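Local atomic coordinates of NalP translocator (Neisseria meningitidis, PDB entry 1UYN), a protein that forms a beta-barrel pore in the outer membrane as the translocator domain of an autotransporter, through which the passenger protease domain is exported to the bacterial surface. Residues A10-A15 with W95-A100; Q50-T55 with Y295-G300; K124-Y129 with G158-V163; D172-G177 with G213-Q218; L203-L208 with R239-T244. All blocks are in the same frame, centred on the assembly; numbering follows the deposited sequence.

Interaction 1. Residues A10-A15 with W95-A100; sequences AATVYA and WSENSA
Val13 meets Ala100 and Trp95 chiefly through its methyl CG2. That methyl lies 3.8 Å from Ala100 CB. It also approaches the indole of Trp95 at its edge, close to the ring plane, with Val13 CG2 4.2 Å from Trp95 CD1. Chi1 of 72° places CG1 between the backbone N and the carbonyl carbon, which leaves CG2 opposite the N and turned to these two partners.

The fold explains the meeting. Residues 12-15 begin helix 12-34, which runs through the interior of the barrel, while 95-97 end strand 82-97, and a type II turn from Glu97 to Ala100 leads into strand 100-117. Ile136 and Arg138 of strand 121-139 also touch Val13.

The polar component centres on the Glu97 carboxylate, which slants across the start of the helix. Its OE2 lies 3.4 Å from Val13 CA, and its OE1 is 3.5 Å from Thr12 OG1, yet no hydrogen bond joins the two segments. The group is instead held from its own strand: Trp95 NE1 donates to Glu97 OE2 over 2.8 Å at 158°. The acceptor sits in the indole plane, but the N-H reaches OE2 from above the carboxylate plane, 37° out of it. Asp16 of the helix brings a second carboxylate close to Glu97 OE2, which might raise the proton affinity of one of the two.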
# COMPACT_ATOMS: atom_id res chain seq x y z
N ALA A 10 28.11 0.36 5.47
CA ALA A 10 26.71 -0.10 5.68
C ALA A 10 25.71 1.06 5.62
O ALA A 10 25.21 1.53 6.66
CB ALA A 10 26.58 -0.86 7.01
N ALA A 11 25.39 1.49 4.39
CA ALA A 11 24.21 2.33 4.10
C ALA A 11 22.95 1.47 3.85
O ALA A 11 22.28 1.54 2.79
CB ALA A 11 24.50 3.20 2.90
N THR A 12 22.60 0.67 4.84
CA THR A 12 21.38 -0.13 4.77
C THR A 12 20.16 0.77 4.87
O THR A 12 19.04 0.30 4.59
CB THR A 12 21.28 -1.10 5.94
OG1 THR A 12 21.40 -0.36 7.16
CG2 THR A 12 22.40 -2.14 5.95
N VAL A 13 20.37 2.02 5.30
CA VAL A 13 19.27 2.95 5.49
C VAL A 13 18.58 3.33 4.18
O VAL A 13 17.35 3.48 4.15
CB VAL A 13 19.67 4.22 6.29
CG1 VAL A 13 20.59 5.19 5.47
CG2 VAL A 13 18.42 4.93 6.77
N TYR A 14 19.33 3.41 3.10
CA TYR A 14 18.67 3.61 1.83
C TYR A 14 17.85 2.39 1.37
O TYR A 14 16.74 2.56 0.92
CB TYR A 14 19.65 4.03 0.78
CG TYR A 14 20.28 5.32 1.13
CD1 TYR A 14 19.69 6.49 0.77
CD2 TYR A 14 21.48 5.38 1.83
CE1 TYR A 14 20.25 7.70 1.12
CE2 TYR A 14 22.06 6.58 2.17
CZ TYR A 14 21.43 7.73 1.82
OH TYR A 14 21.95 8.94 2.13
N ALA A 15 18.39 1.18 1.48
CA ALA A 15 17.63 -0.03 1.11
C ALA A 15 16.34 -0.15 1.91
O ALA A 15 15.31 -0.45 1.37
CB ALA A 15 18.46 -1.30 1.34
N TRP A 95 11.17 6.40 8.26
CA TRP A 95 11.83 5.16 8.60
C TRP A 95 13.06 5.48 9.53
O TRP A 95 13.90 6.31 9.24
CB TRP A 95 12.23 4.43 7.33
CG TRP A 95 13.23 3.35 7.63
CD1 TRP A 95 14.58 3.47 7.60
CD2 TRP A 95 12.96 2.02 8.10
NE1 TRP A 95 15.17 2.30 7.99
CE2 TRP A 95 14.19 1.38 8.29
CE3 TRP A 95 11.78 1.30 8.36
CZ2 TRP A 95 14.31 0.07 8.75
CZ3 TRP A 95 11.89 -0.02 8.82
CH2 TRP A 95 13.14 -0.61 9.01
N SER A 96 13.14 4.76 10.64
CA SER A 96 14.18 4.97 11.65
C SER A 96 15.00 3.72 11.84
O SER A 96 14.51 2.64 11.65
CB SER A 96 13.55 5.30 13.00
OG SER A 96 13.58 6.68 13.18
N GLU A 97 16.23 3.90 12.29
CA GLU A 97 17.20 2.83 12.49
C GLU A 97 18.19 3.32 13.53
O GLU A 97 18.17 4.50 13.89
CB GLU A 97 18.01 2.64 11.22
CG GLU A 97 17.45 1.65 10.25
CD GLU A 97 18.28 1.60 8.98
OE1 GLU A 97 19.47 1.94 9.02
OE2 GLU A 97 17.73 1.21 7.92
N ASN A 98 19.08 2.45 14.00
CA ASN A 98 20.23 2.94 14.72
C ASN A 98 20.94 3.86 13.72
O ASN A 98 21.12 3.50 12.53
CB ASN A 98 21.15 1.81 15.22
CG ASN A 98 22.44 2.35 15.92
OD1 ASN A 98 22.37 3.04 16.97
ND2 ASN A 98 23.62 2.05 15.33
N SER A 99 21.27 5.07 14.17
CA SER A 99 22.24 5.89 13.46
C SER A 99 21.69 6.78 12.35
O SER A 99 22.47 7.55 11.75
CB SER A 99 23.36 5.00 12.86
OG SER A 99 24.41 4.85 13.79
N ALA A 100 20.40 6.69 12.05
CA ALA A 100 19.89 7.20 10.78
C ALA A 100 18.38 7.16 10.68
O ALA A 100 17.74 6.20 11.12
CB ALA A 100 20.45 6.38 9.61

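Interaction 2. Residues Q50-T55 with Y295-G300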
# COMPACT_ATOMS: atom_id res chain seq x y z
N GLN A 50 -5.01 7.03 5.11
CA GLN A 50 -4.48 5.76 5.61
C GLN A 50 -3.27 6.07 6.48
O GLN A 50 -2.37 6.70 6.00
CB GLN A 50 -4.13 4.85 4.43
CG GLN A 50 -3.23 3.66 4.76
CD GLN A 50 -2.74 2.92 3.48
OE1 GLN A 50 -1.52 2.76 3.26
NE2 GLN A 50 -3.69 2.45 2.65
N GLN A 51 -3.28 5.69 7.76
CA GLN A 51 -2.08 5.71 8.63
C GLN A 51 -1.44 4.30 8.78
O GLN A 51 -2.13 3.31 8.87
CB GLN A 51 -2.38 6.26 10.04
CG GLN A 51 -3.10 7.62 10.08
CD GLN A 51 -2.28 8.78 9.45
OE1 GLN A 51 -2.85 9.78 9.02
NE2 GLN A 51 -0.96 8.64 9.43
N ASP A 52 -0.12 4.26 8.84
CA ASP A 52 0.69 3.03 8.88
C ASP A 52 1.67 3.13 10.02
O ASP A 52 2.16 4.22 10.30
CB ASP A 52 1.46 2.86 7.59
CG ASP A 52 0.65 2.21 6.52
OD1 ASP A 52 0.28 1.03 6.72
OD2 ASP A 52 0.32 2.77 5.44
N GLY A 53 2.01 2.01 10.65
CA GLY A 53 2.86 2.05 11.82
C GLY A 53 3.37 0.69 12.21
O GLY A 53 2.63 -0.11 12.74
N GLY A 54 4.63 0.41 11.97
CA GLY A 54 5.20 -0.86 12.36
C GLY A 54 6.67 -0.82 12.73
O GLY A 54 7.30 0.24 12.79
N THR A 55 7.17 -2.01 13.02
CA THR A 55 8.59 -2.27 13.20
C THR A 55 9.00 -3.35 12.18
O THR A 55 8.16 -4.14 11.72
CB THR A 55 8.87 -2.74 14.64
OG1 THR A 55 7.93 -3.74 15.00
CG2 THR A 55 8.61 -1.64 15.64
N TYR A 295 8.46 -8.93 11.44
CA TYR A 295 7.69 -7.87 10.77
C TYR A 295 6.36 -7.74 11.45
O TYR A 295 5.74 -8.71 11.83
CB TYR A 295 7.57 -8.13 9.24
CG TYR A 295 6.72 -7.11 8.49
CD1 TYR A 295 5.33 -7.11 8.63
CD2 TYR A 295 7.29 -6.16 7.67
CE1 TYR A 295 4.55 -6.22 7.98
CE2 TYR A 295 6.50 -5.21 7.00
CZ TYR A 295 5.13 -5.26 7.17
OH TYR A 295 4.29 -4.37 6.54
N GLY A 296 5.93 -6.50 11.63
CA GLY A 296 4.62 -6.20 12.17
C GLY A 296 4.22 -4.80 11.79
O GLY A 296 4.96 -3.88 12.02
N ASN A 297 3.04 -4.64 11.22
CA ASN A 297 2.57 -3.35 10.77
C ASN A 297 1.13 -3.14 11.12
O ASN A 297 0.33 -3.96 10.79
CB ASN A 297 2.72 -3.23 9.25
CG ASN A 297 2.53 -1.80 8.76
OD1 ASN A 297 3.43 -0.93 8.97
ND2 ASN A 297 1.37 -1.51 8.15
N HIS A 298 0.80 -2.04 11.77
CA HIS A 298 -0.59 -1.61 11.94
C HIS A 298 -0.96 -0.70 10.78
O HIS A 298 -0.29 0.25 10.53
CB HIS A 298 -0.78 -0.83 13.26
CG HIS A 298 -0.28 -1.54 14.46
ND1 HIS A 298 1.06 -1.66 14.74
CD2 HIS A 298 -0.93 -2.17 15.46
CE1 HIS A 298 1.22 -2.34 15.86
NE2 HIS A 298 0.02 -2.66 16.32
N SER A 299 -2.02 -1.02 10.05
CA SER A 299 -2.59 -0.17 8.98
C SER A 299 -4.00 0.24 9.35
O SER A 299 -4.81 -0.60 9.74
CB SER A 299 -2.61 -0.90 7.64
OG SER A 299 -2.59 0.03 6.58
N GLY A 300 -4.29 1.53 9.26
CA GLY A 300 -5.62 2.06 9.58
C GLY A 300 -6.15 2.87 8.41
O GLY A 300 -5.40 3.19 7.52
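Asp52 OD1 receives two side-chain donors from segment 295-300, one from each face of the carboxylate plane. Ser299 OG stands 3.0 Å from Asp52 OD1, well above that plane. Asn297 ND2 reaches Asp52 OD1 at 3.1 Å with an N-H angle of 159°, on the anti side, and the bond stays within the amide plane. With Asn297 CG opposite its backbone N (chi1 -167°), the amide is carried toward this acceptor.

His298 grips Gly53 O twice. Its backbone N is 2.8 Å from Gly53 O, and ND1 of the same residue is 3.0 Å from Gly53 O, nearly along the C=O axis and in the ring plane.

These groups are positioned by an antiparallel ladder, the strand axes 165° apart. Besides the His298 N bond to Gly53 O, Thr55 and Gly296 exchange backbone bonds. Asp52 with Ser299 and Gly54 with Asn297 are non-hydrogen-bonded pairs two residues apart, so Asp52, Asn297 and Ser299 share one face.

That face looks inward: Arg27 of helix 12-34 forms a salt bridge with Asp52 OD1. The pairing joins the first and last strands, 43-57 and 295-307, closing the barrel between strands 62-79 and 281-292.

Interaction 3. Residues K124-Y129 with G158-V163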
# COMPACT_ATOMS: atom_id res chain seq x y z
N LYS A 124 -10.09 -8.51 -11.31
CA LYS A 124 -9.58 -7.14 -11.16
C LYS A 124 -8.20 -6.95 -11.82
O LYS A 124 -7.33 -7.78 -11.65
CB LYS A 124 -9.39 -6.80 -9.68
CG LYS A 124 -10.64 -6.65 -8.84
CD LYS A 124 -10.30 -6.07 -7.41
CE LYS A 124 -11.56 -5.92 -6.51
NZ LYS A 124 -11.24 -6.05 -5.09
N GLY A 125 -8.02 -5.87 -12.56
CA GLY A 125 -6.72 -5.36 -12.98
C GLY A 125 -6.40 -4.11 -12.19
O GLY A 125 -7.26 -3.30 -11.96
N LEU A 126 -5.18 -3.99 -11.71
CA LEU A 126 -4.71 -2.84 -10.93
C LEU A 126 -3.41 -2.33 -11.56
O LEU A 126 -2.61 -3.10 -12.06
CB LEU A 126 -4.44 -3.23 -9.47
CG LEU A 126 -5.57 -4.01 -8.77
CD1 LEU A 126 -5.13 -4.61 -7.48
CD2 LEU A 126 -6.79 -3.14 -8.54
N PHE A 127 -3.23 -1.02 -11.55
CA PHE A 127 -2.00 -0.38 -12.02
C PHE A 127 -1.71 0.86 -11.17
O PHE A 127 -2.61 1.56 -10.72
CB PHE A 127 -2.14 0.01 -13.48
CG PHE A 127 -1.00 0.84 -13.99
CD1 PHE A 127 0.20 0.24 -14.39
CD2 PHE A 127 -1.11 2.23 -14.07
CE1 PHE A 127 1.28 1.00 -14.86
CE2 PHE A 127 -0.02 3.00 -14.57
CZ PHE A 127 1.17 2.37 -14.95
N SER A 128 -0.46 1.14 -10.93
CA SER A 128 -0.09 2.34 -10.19
C SER A 128 1.27 2.81 -10.67
O SER A 128 2.13 2.03 -11.11
CB SER A 128 -0.09 2.06 -8.70
OG SER A 128 1.05 1.28 -8.36
N TYR A 129 1.42 4.13 -10.65
CA TYR A 129 2.66 4.77 -11.01
C TYR A 129 2.82 5.79 -9.94
O TYR A 129 1.94 6.64 -9.78
CB TYR A 129 2.61 5.45 -12.39
CG TYR A 129 3.92 6.05 -12.82
CD1 TYR A 129 4.27 7.35 -12.46
CD2 TYR A 129 4.82 5.32 -13.56
CE1 TYR A 129 5.49 7.91 -12.86
CE2 TYR A 129 6.05 5.86 -13.97
CZ TYR A 129 6.39 7.16 -13.63
OH TYR A 129 7.64 7.69 -14.04
N GLY A 158 -1.33 -5.53 -11.09
CA GLY A 158 -2.04 -6.48 -10.27
C GLY A 158 -3.11 -7.20 -11.07
O GLY A 158 -3.78 -6.60 -11.94
N ALA A 159 -3.26 -8.47 -10.77
CA ALA A 159 -4.31 -9.25 -11.34
C ALA A 159 -4.88 -10.05 -10.20
O ALA A 159 -4.17 -10.74 -9.54
CB ALA A 159 -3.76 -10.14 -12.44
N LEU A 160 -6.16 -9.92 -9.95
CA LEU A 160 -6.81 -10.69 -8.93
C LEU A 160 -8.08 -11.32 -9.49
O LEU A 160 -8.75 -10.73 -10.32
CB LEU A 160 -7.16 -9.81 -7.74
CG LEU A 160 -6.05 -9.10 -6.97
CD1 LEU A 160 -6.65 -8.18 -5.91
CD2 LEU A 160 -5.08 -10.09 -6.31
N GLY A 161 -8.39 -12.52 -9.06
CA GLY A 161 -9.70 -13.10 -9.29
C GLY A 161 -10.39 -13.26 -7.95
O GLY A 161 -9.73 -13.57 -6.96
N GLY A 162 -11.70 -13.02 -7.92
CA GLY A 162 -12.51 -13.34 -6.75
C GLY A 162 -13.81 -14.07 -6.99
O GLY A 162 -14.46 -13.81 -7.94
N VAL A 163 -14.14 -15.02 -6.12
CA VAL A 163 -15.47 -15.66 -6.05
C VAL A 163 -16.24 -15.11 -4.85
O VAL A 163 -15.65 -14.58 -3.91
CB VAL A 163 -15.39 -17.14 -5.80
CG1 VAL A 163 -14.39 -17.85 -6.77
CG2 VAL A 163 -15.02 -17.39 -4.34
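Lys124 and Leu160 satisfy each other's backbone in both directions. Lys124 N donates to Leu160 O over 2.8 Å, almost straight at 172°, and Leu160 N returns a bond to Lys124 O at 3.0 Å. Two residues along, Leu126 and Gly158 repeat the exchange: Leu126 N lies 3.0 Å from Gly158 O, and Gly158 N lies 2.9 Å from Leu126 O, this last bond more bent at 146°. Between these hydrogen-bonded pairs, Gly125 and Ala159 form a non-hydrogen-bonded pair. Their backbones turn to the next strands instead, Gly125 bonding with Ile113 and Ala159 with Leu179. Carbonyls that already accept an N-H take weaker CA-H...O contacts as well, as where Ala159 CA comes to 3.4 Å from Lys124 O.

This is the ladder of a transmembrane beta hairpin, strands 121-139 and 145-163, within the closed 12-stranded barrel; the axes of the short strand segments are 158° apart. Lys124, Leu126 and Leu160 share the face that looks to the interior, where Leu29 and Ser33 of helix 12-34 touch Leu126, and Ser33 also touches Leu160.

Among the side chains, Leu126 CD1 meets Leu160 CD1 at 4.2 Å, the two chains slanting across each other. Lys124 runs out extended and leaves the partner strand behind. Its NZ finds partners elsewhere: salt bridges to Asp37 and to Glu176 of strand 172-192, and a hydrogen bond to Ser33 O at the end of the helix. Farther along, Ser128 OG bonds to Gln156.

Interaction 4. Residues D172-G177 with G213-Q218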
# COMPACT_ATOMS: atom_id res chain seq x y z
N ASP A 172 -21.90 -12.45 3.74
CA ASP A 172 -21.11 -12.62 2.50
C ASP A 172 -19.60 -12.92 2.69
O ASP A 172 -18.88 -12.10 3.24
CB ASP A 172 -21.28 -11.33 1.66
CG ASP A 172 -20.48 -11.33 0.38
OD1 ASP A 172 -19.87 -12.38 0.05
OD2 ASP A 172 -20.39 -10.33 -0.37
N LEU A 173 -19.15 -14.10 2.23
CA LEU A 173 -17.73 -14.50 2.11
C LEU A 173 -17.18 -14.40 0.66
O LEU A 173 -17.55 -15.19 -0.21
CB LEU A 173 -17.55 -15.96 2.59
CG LEU A 173 -16.11 -16.53 2.59
CD1 LEU A 173 -15.25 -15.88 3.68
CD2 LEU A 173 -16.10 -18.02 2.74
N THR A 174 -16.26 -13.45 0.42
CA THR A 174 -15.51 -13.37 -0.84
C THR A 174 -14.10 -13.90 -0.66
O THR A 174 -13.42 -13.53 0.29
CB THR A 174 -15.44 -11.92 -1.39
OG1 THR A 174 -14.91 -11.03 -0.41
CG2 THR A 174 -16.80 -11.36 -1.54
N VAL A 175 -13.67 -14.77 -1.57
CA VAL A 175 -12.29 -15.24 -1.66
C VAL A 175 -11.61 -14.56 -2.82
O VAL A 175 -12.15 -14.43 -3.89
CB VAL A 175 -12.21 -16.74 -1.86
CG1 VAL A 175 -10.78 -17.21 -1.91
CG2 VAL A 175 -12.97 -17.48 -0.73
N GLU A 176 -10.39 -14.14 -2.60
CA GLU A 176 -9.71 -13.28 -3.53
C GLU A 176 -8.23 -13.58 -3.53
O GLU A 176 -7.64 -13.80 -2.49
CB GLU A 176 -9.97 -11.82 -3.18
CG GLU A 176 -9.38 -10.92 -4.24
CD GLU A 176 -9.64 -9.47 -4.00
OE1 GLU A 176 -10.76 -9.00 -4.31
OE2 GLU A 176 -8.71 -8.81 -3.52
N GLY A 177 -7.64 -13.57 -4.71
CA GLY A 177 -6.28 -14.05 -4.91
C GLY A 177 -5.66 -13.65 -6.24
O GLY A 177 -6.31 -13.57 -7.28
N GLY A 213 -6.75 -14.22 0.19
CA GLY A 213 -7.49 -13.43 1.15
C GLY A 213 -8.95 -13.77 1.22
O GLY A 213 -9.50 -14.36 0.30
N LEU A 214 -9.55 -13.37 2.34
CA LEU A 214 -10.90 -13.74 2.77
C LEU A 214 -11.54 -12.50 3.29
O LEU A 214 -10.89 -11.74 3.99
CB LEU A 214 -10.84 -14.71 3.93
CG LEU A 214 -10.46 -16.16 3.65
CD1 LEU A 214 -10.73 -17.09 4.89
CD2 LEU A 214 -11.20 -16.67 2.41
N LYS A 215 -12.78 -12.25 2.91
CA LYS A 215 -13.54 -11.09 3.41
C LYS A 215 -14.92 -11.61 3.81
O LYS A 215 -15.61 -12.23 3.02
CB LYS A 215 -13.65 -10.00 2.35
CG LYS A 215 -14.35 -8.70 2.83
CD LYS A 215 -14.22 -7.58 1.78
CE LYS A 215 -15.43 -6.63 1.72
NZ LYS A 215 -15.02 -5.16 1.62
N LEU A 216 -15.28 -11.38 5.06
CA LEU A 216 -16.54 -11.85 5.62
C LEU A 216 -17.29 -10.56 5.92
O LEU A 216 -17.09 -9.95 6.97
CB LEU A 216 -16.26 -12.69 6.87
CG LEU A 216 -17.36 -13.34 7.70
CD1 LEU A 216 -18.15 -14.41 6.91
CD2 LEU A 216 -16.76 -13.97 8.99
N SER A 217 -18.04 -10.07 4.92
CA SER A 217 -19.06 -9.03 5.10
C SER A 217 -20.32 -9.54 5.85
O SER A 217 -20.88 -10.57 5.51
CB SER A 217 -19.46 -8.46 3.73
OG SER A 217 -18.45 -7.59 3.19
N GLN A 218 -20.75 -8.82 6.87
CA GLN A 218 -22.07 -9.04 7.48
C GLN A 218 -22.79 -7.69 7.50
O GLN A 218 -22.37 -6.78 8.20
CB GLN A 218 -21.93 -9.58 8.91
CG GLN A 218 -23.19 -9.59 9.75
CD GLN A 218 -24.16 -10.68 9.34
OE1 GLN A 218 -23.77 -11.83 9.19
NE2 GLN A 218 -25.42 -10.31 9.11
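Thr174 and Lys215 face each other as a hydrogen-bonded pair at the close-packed middle of the contact. Thr174 N donates to Lys215 O at 2.9 Å, and Lys215 N answers Thr174 O at 3.0 Å. Their side chains lie next to one another and point the same way, with Thr174 OG1 against Lys215 CB. Chi1 of 55° turns the hydroxyl in over its own backbone, beside the lysine CB. Beyond CG the lysine bends at chi3 and chi4 and leads away, and Phe227 of strand 224-235 gives it a cation-pi partner.

The ladder continues at both ends: Asp172 N bonds to Ser217 O at 2.8 Å and Glu176 N to Gly213 O at 3.0 Å, while the return bond from Ser217 N to Asp172 O is weak.

Strands 172-192 and 199-219 form a hairpin of the barrel wall, and their segments here run at 162°. Glu176 lies on the same face as Thr174 and Lys215, pointing to the interior; its OE1 bonds to Tyr122 OH and forms a salt bridge with Lys124.

The other face is looser and apolar. Val175 CG2 rests beside Leu214 CD2 at 3.7 Å, again pointing alike, and Leu173 CD1 is 4.3 Å from the same Leu214 methyl. Leu216, next along, stands farther from segment 172-177. Val175, Leu214 and Leu216 lie on the surface, consistent with a lipid-facing belt.

Interaction 5. Residues L203-L208 with R239-T244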
# COMPACT_ATOMS: atom_id res chain seq x y z
N LEU A 203 19.17 1.63 -9.55
CA LEU A 203 18.74 0.35 -9.14
C LEU A 203 17.36 0.11 -9.80
O LEU A 203 16.49 0.92 -9.68
CB LEU A 203 18.61 0.36 -7.61
CG LEU A 203 17.87 -0.85 -7.03
CD1 LEU A 203 18.85 -2.01 -7.15
CD2 LEU A 203 17.44 -0.62 -5.61
N THR A 204 17.22 -0.99 -10.54
CA THR A 204 15.96 -1.51 -10.99
C THR A 204 15.66 -2.79 -10.24
O THR A 204 16.52 -3.65 -10.15
CB THR A 204 16.04 -1.82 -12.48
OG1 THR A 204 15.95 -0.61 -13.25
CG2 THR A 204 14.78 -2.57 -12.88
N GLU A 205 14.45 -2.98 -9.73
CA GLU A 205 14.15 -4.25 -9.07
C GLU A 205 12.67 -4.63 -9.20
O GLU A 205 11.79 -3.90 -8.77
CB GLU A 205 14.62 -4.18 -7.64
CG GLU A 205 14.28 -5.34 -6.75
CD GLU A 205 15.23 -6.51 -6.86
OE1 GLU A 205 16.20 -6.42 -7.64
OE2 GLU A 205 14.97 -7.53 -6.16
N GLY A 206 12.39 -5.78 -9.80
CA GLY A 206 11.05 -6.23 -9.99
C GLY A 206 10.71 -7.42 -9.12
O GLY A 206 11.40 -8.47 -9.23
N THR A 207 9.59 -7.31 -8.36
CA THR A 207 9.15 -8.34 -7.45
C THR A 207 7.68 -8.78 -7.64
O THR A 207 6.73 -8.00 -7.52
CB THR A 207 9.36 -7.85 -6.02
OG1 THR A 207 10.72 -7.46 -5.82
CG2 THR A 207 9.21 -8.98 -5.02
N LEU A 208 7.49 -10.06 -7.94
CA LEU A 208 6.19 -10.68 -7.90
C LEU A 208 5.80 -11.04 -6.50
O LEU A 208 6.61 -11.57 -5.75
CB LEU A 208 6.21 -11.96 -8.71
CG LEU A 208 4.87 -12.49 -9.20
CD1 LEU A 208 4.16 -11.52 -10.09
CD2 LEU A 208 5.22 -13.75 -9.98
N ARG A 239 13.55 -9.29 -3.20
CA ARG A 239 13.21 -7.89 -3.06
C ARG A 239 14.37 -7.28 -2.35
O ARG A 239 14.35 -7.11 -1.15
CB ARG A 239 11.92 -7.70 -2.29
CG ARG A 239 11.40 -6.27 -2.35
CD ARG A 239 10.26 -6.00 -1.41
NE ARG A 239 8.97 -6.58 -1.81
CZ ARG A 239 8.14 -6.05 -2.72
NH1 ARG A 239 8.45 -4.93 -3.38
NH2 ARG A 239 6.99 -6.65 -2.98
N ASP A 240 15.41 -7.00 -3.12
CA ASP A 240 16.64 -6.37 -2.65
C ASP A 240 16.67 -4.93 -3.15
O ASP A 240 16.65 -4.69 -4.38
CB ASP A 240 17.81 -7.13 -3.26
CG ASP A 240 19.07 -7.08 -2.42
OD1 ASP A 240 19.22 -6.18 -1.54
OD2 ASP A 240 19.98 -7.93 -2.64
N TYR A 241 16.71 -4.00 -2.22
CA TYR A 241 16.88 -2.60 -2.55
C TYR A 241 18.21 -2.08 -2.07
O TYR A 241 18.42 -0.89 -1.99
CB TYR A 241 15.72 -1.81 -2.00
CG TYR A 241 14.39 -2.20 -2.59
CD1 TYR A 241 14.27 -2.53 -3.94
CD2 TYR A 241 13.25 -2.21 -1.80
CE1 TYR A 241 13.07 -2.91 -4.49
CE2 TYR A 241 12.00 -2.58 -2.33
CZ TYR A 241 11.92 -2.94 -3.69
OH TYR A 241 10.72 -3.31 -4.24
N THR A 242 19.15 -2.97 -1.81
CA THR A 242 20.50 -2.57 -1.48
C THR A 242 21.19 -2.03 -2.71
O THR A 242 21.31 -2.72 -3.71
CB THR A 242 21.25 -3.76 -0.90
OG1 THR A 242 20.71 -4.06 0.40
CG2 THR A 242 22.68 -3.42 -0.64
N VAL A 243 21.62 -0.77 -2.63
CA VAL A 243 22.28 -0.12 -3.75
C VAL A 243 23.78 -0.38 -3.72
O VAL A 243 24.37 -0.42 -2.65
CB VAL A 243 22.02 1.42 -3.80
CG1 VAL A 243 20.55 1.71 -3.73
CG2 VAL A 243 22.72 2.12 -2.72
N THR A 244 24.32 -0.61 -4.91
CA THR A 244 25.75 -0.59 -5.19
C THR A 244 26.25 0.83 -5.16
O THR A 244 25.74 1.67 -5.90
CB THR A 244 25.98 -1.07 -6.62
OG1 THR A 244 25.52 -2.41 -6.77
CG2 THR A 244 27.49 -1.09 -6.97
O HOH W 1 10.66 -4.73 -6.26
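The Glu205 and Tyr241 side chains cross at a slant, the carboxylate turned 85° from the ring plane and Glu205 CG 3.5 Å from Tyr241 CE1. The glutamate bends at chi2 (83°), which folds the carboxylate back over the Asp240 backbone. Asp240 N then donates to Glu205 OE2 at 3.1 Å, nearly straight along the N-H but from well above the carboxylate plane.

Thr207 and Arg239 meet at about a right angle. The methyl CG2 of Thr207 lies over one guanidinium face, toward its rim, 3.8 Å from Arg239 NH2. The guanidinium is held around its edge: NH1 donates to Tyr241 OH at 2.9 Å, and Asp235 and Asp182 form salt bridges to NE and NH2.

Here the loop between strands 224-235 and 265-278 folds back along strand 199-219, the two segments pointing 176° apart. No backbone-to-backbone hydrogen bond joins them, so side chains and a water make the link. That water donates to Glu205 O and to Thr207 OG1; it also lies close to Tyr241 OH, at a spacing so short that this link is doubtful. Thr207 OG1 additionally bonds to Gly238 O.

Leu203 approaches the backbone of Tyr241, with Leu203 CD2 3.7 Å from Tyr241 CA, and brings the same methyl to Val243 CG1. Asp240 turns the loop locally through an Asx turn, Thr242 N donating to Asp240 OD1 at 3.2 Å. Thr18 and Ala19 of helix 12-34 touch Tyr241.

In the fold
Interactions 2, 3 and 4 are antiparallel ladders in the barrel wall. Interaction 2 joins the chain's end strands and encloses the other two in sequence; interactions 3 and 4 each lie within one of two successive hairpins and touch through strands 145-163 and 172-192. Interaction 4 is the most superficial, with no buried residue, whereas interactions 2 and 3 have inward faces against helix 12-34. Interactions 1 and 5 lack strand ladders and meet where Ala15 packs on Tyr241 and Thr242. Polar side chains bond across interaction 2, whereas aliphatic side chains pack across interactions 3 and 4; interaction 5 relies on a carboxylate bonded to a backbone N-H, and interaction 1 has no hydrogen bond across it.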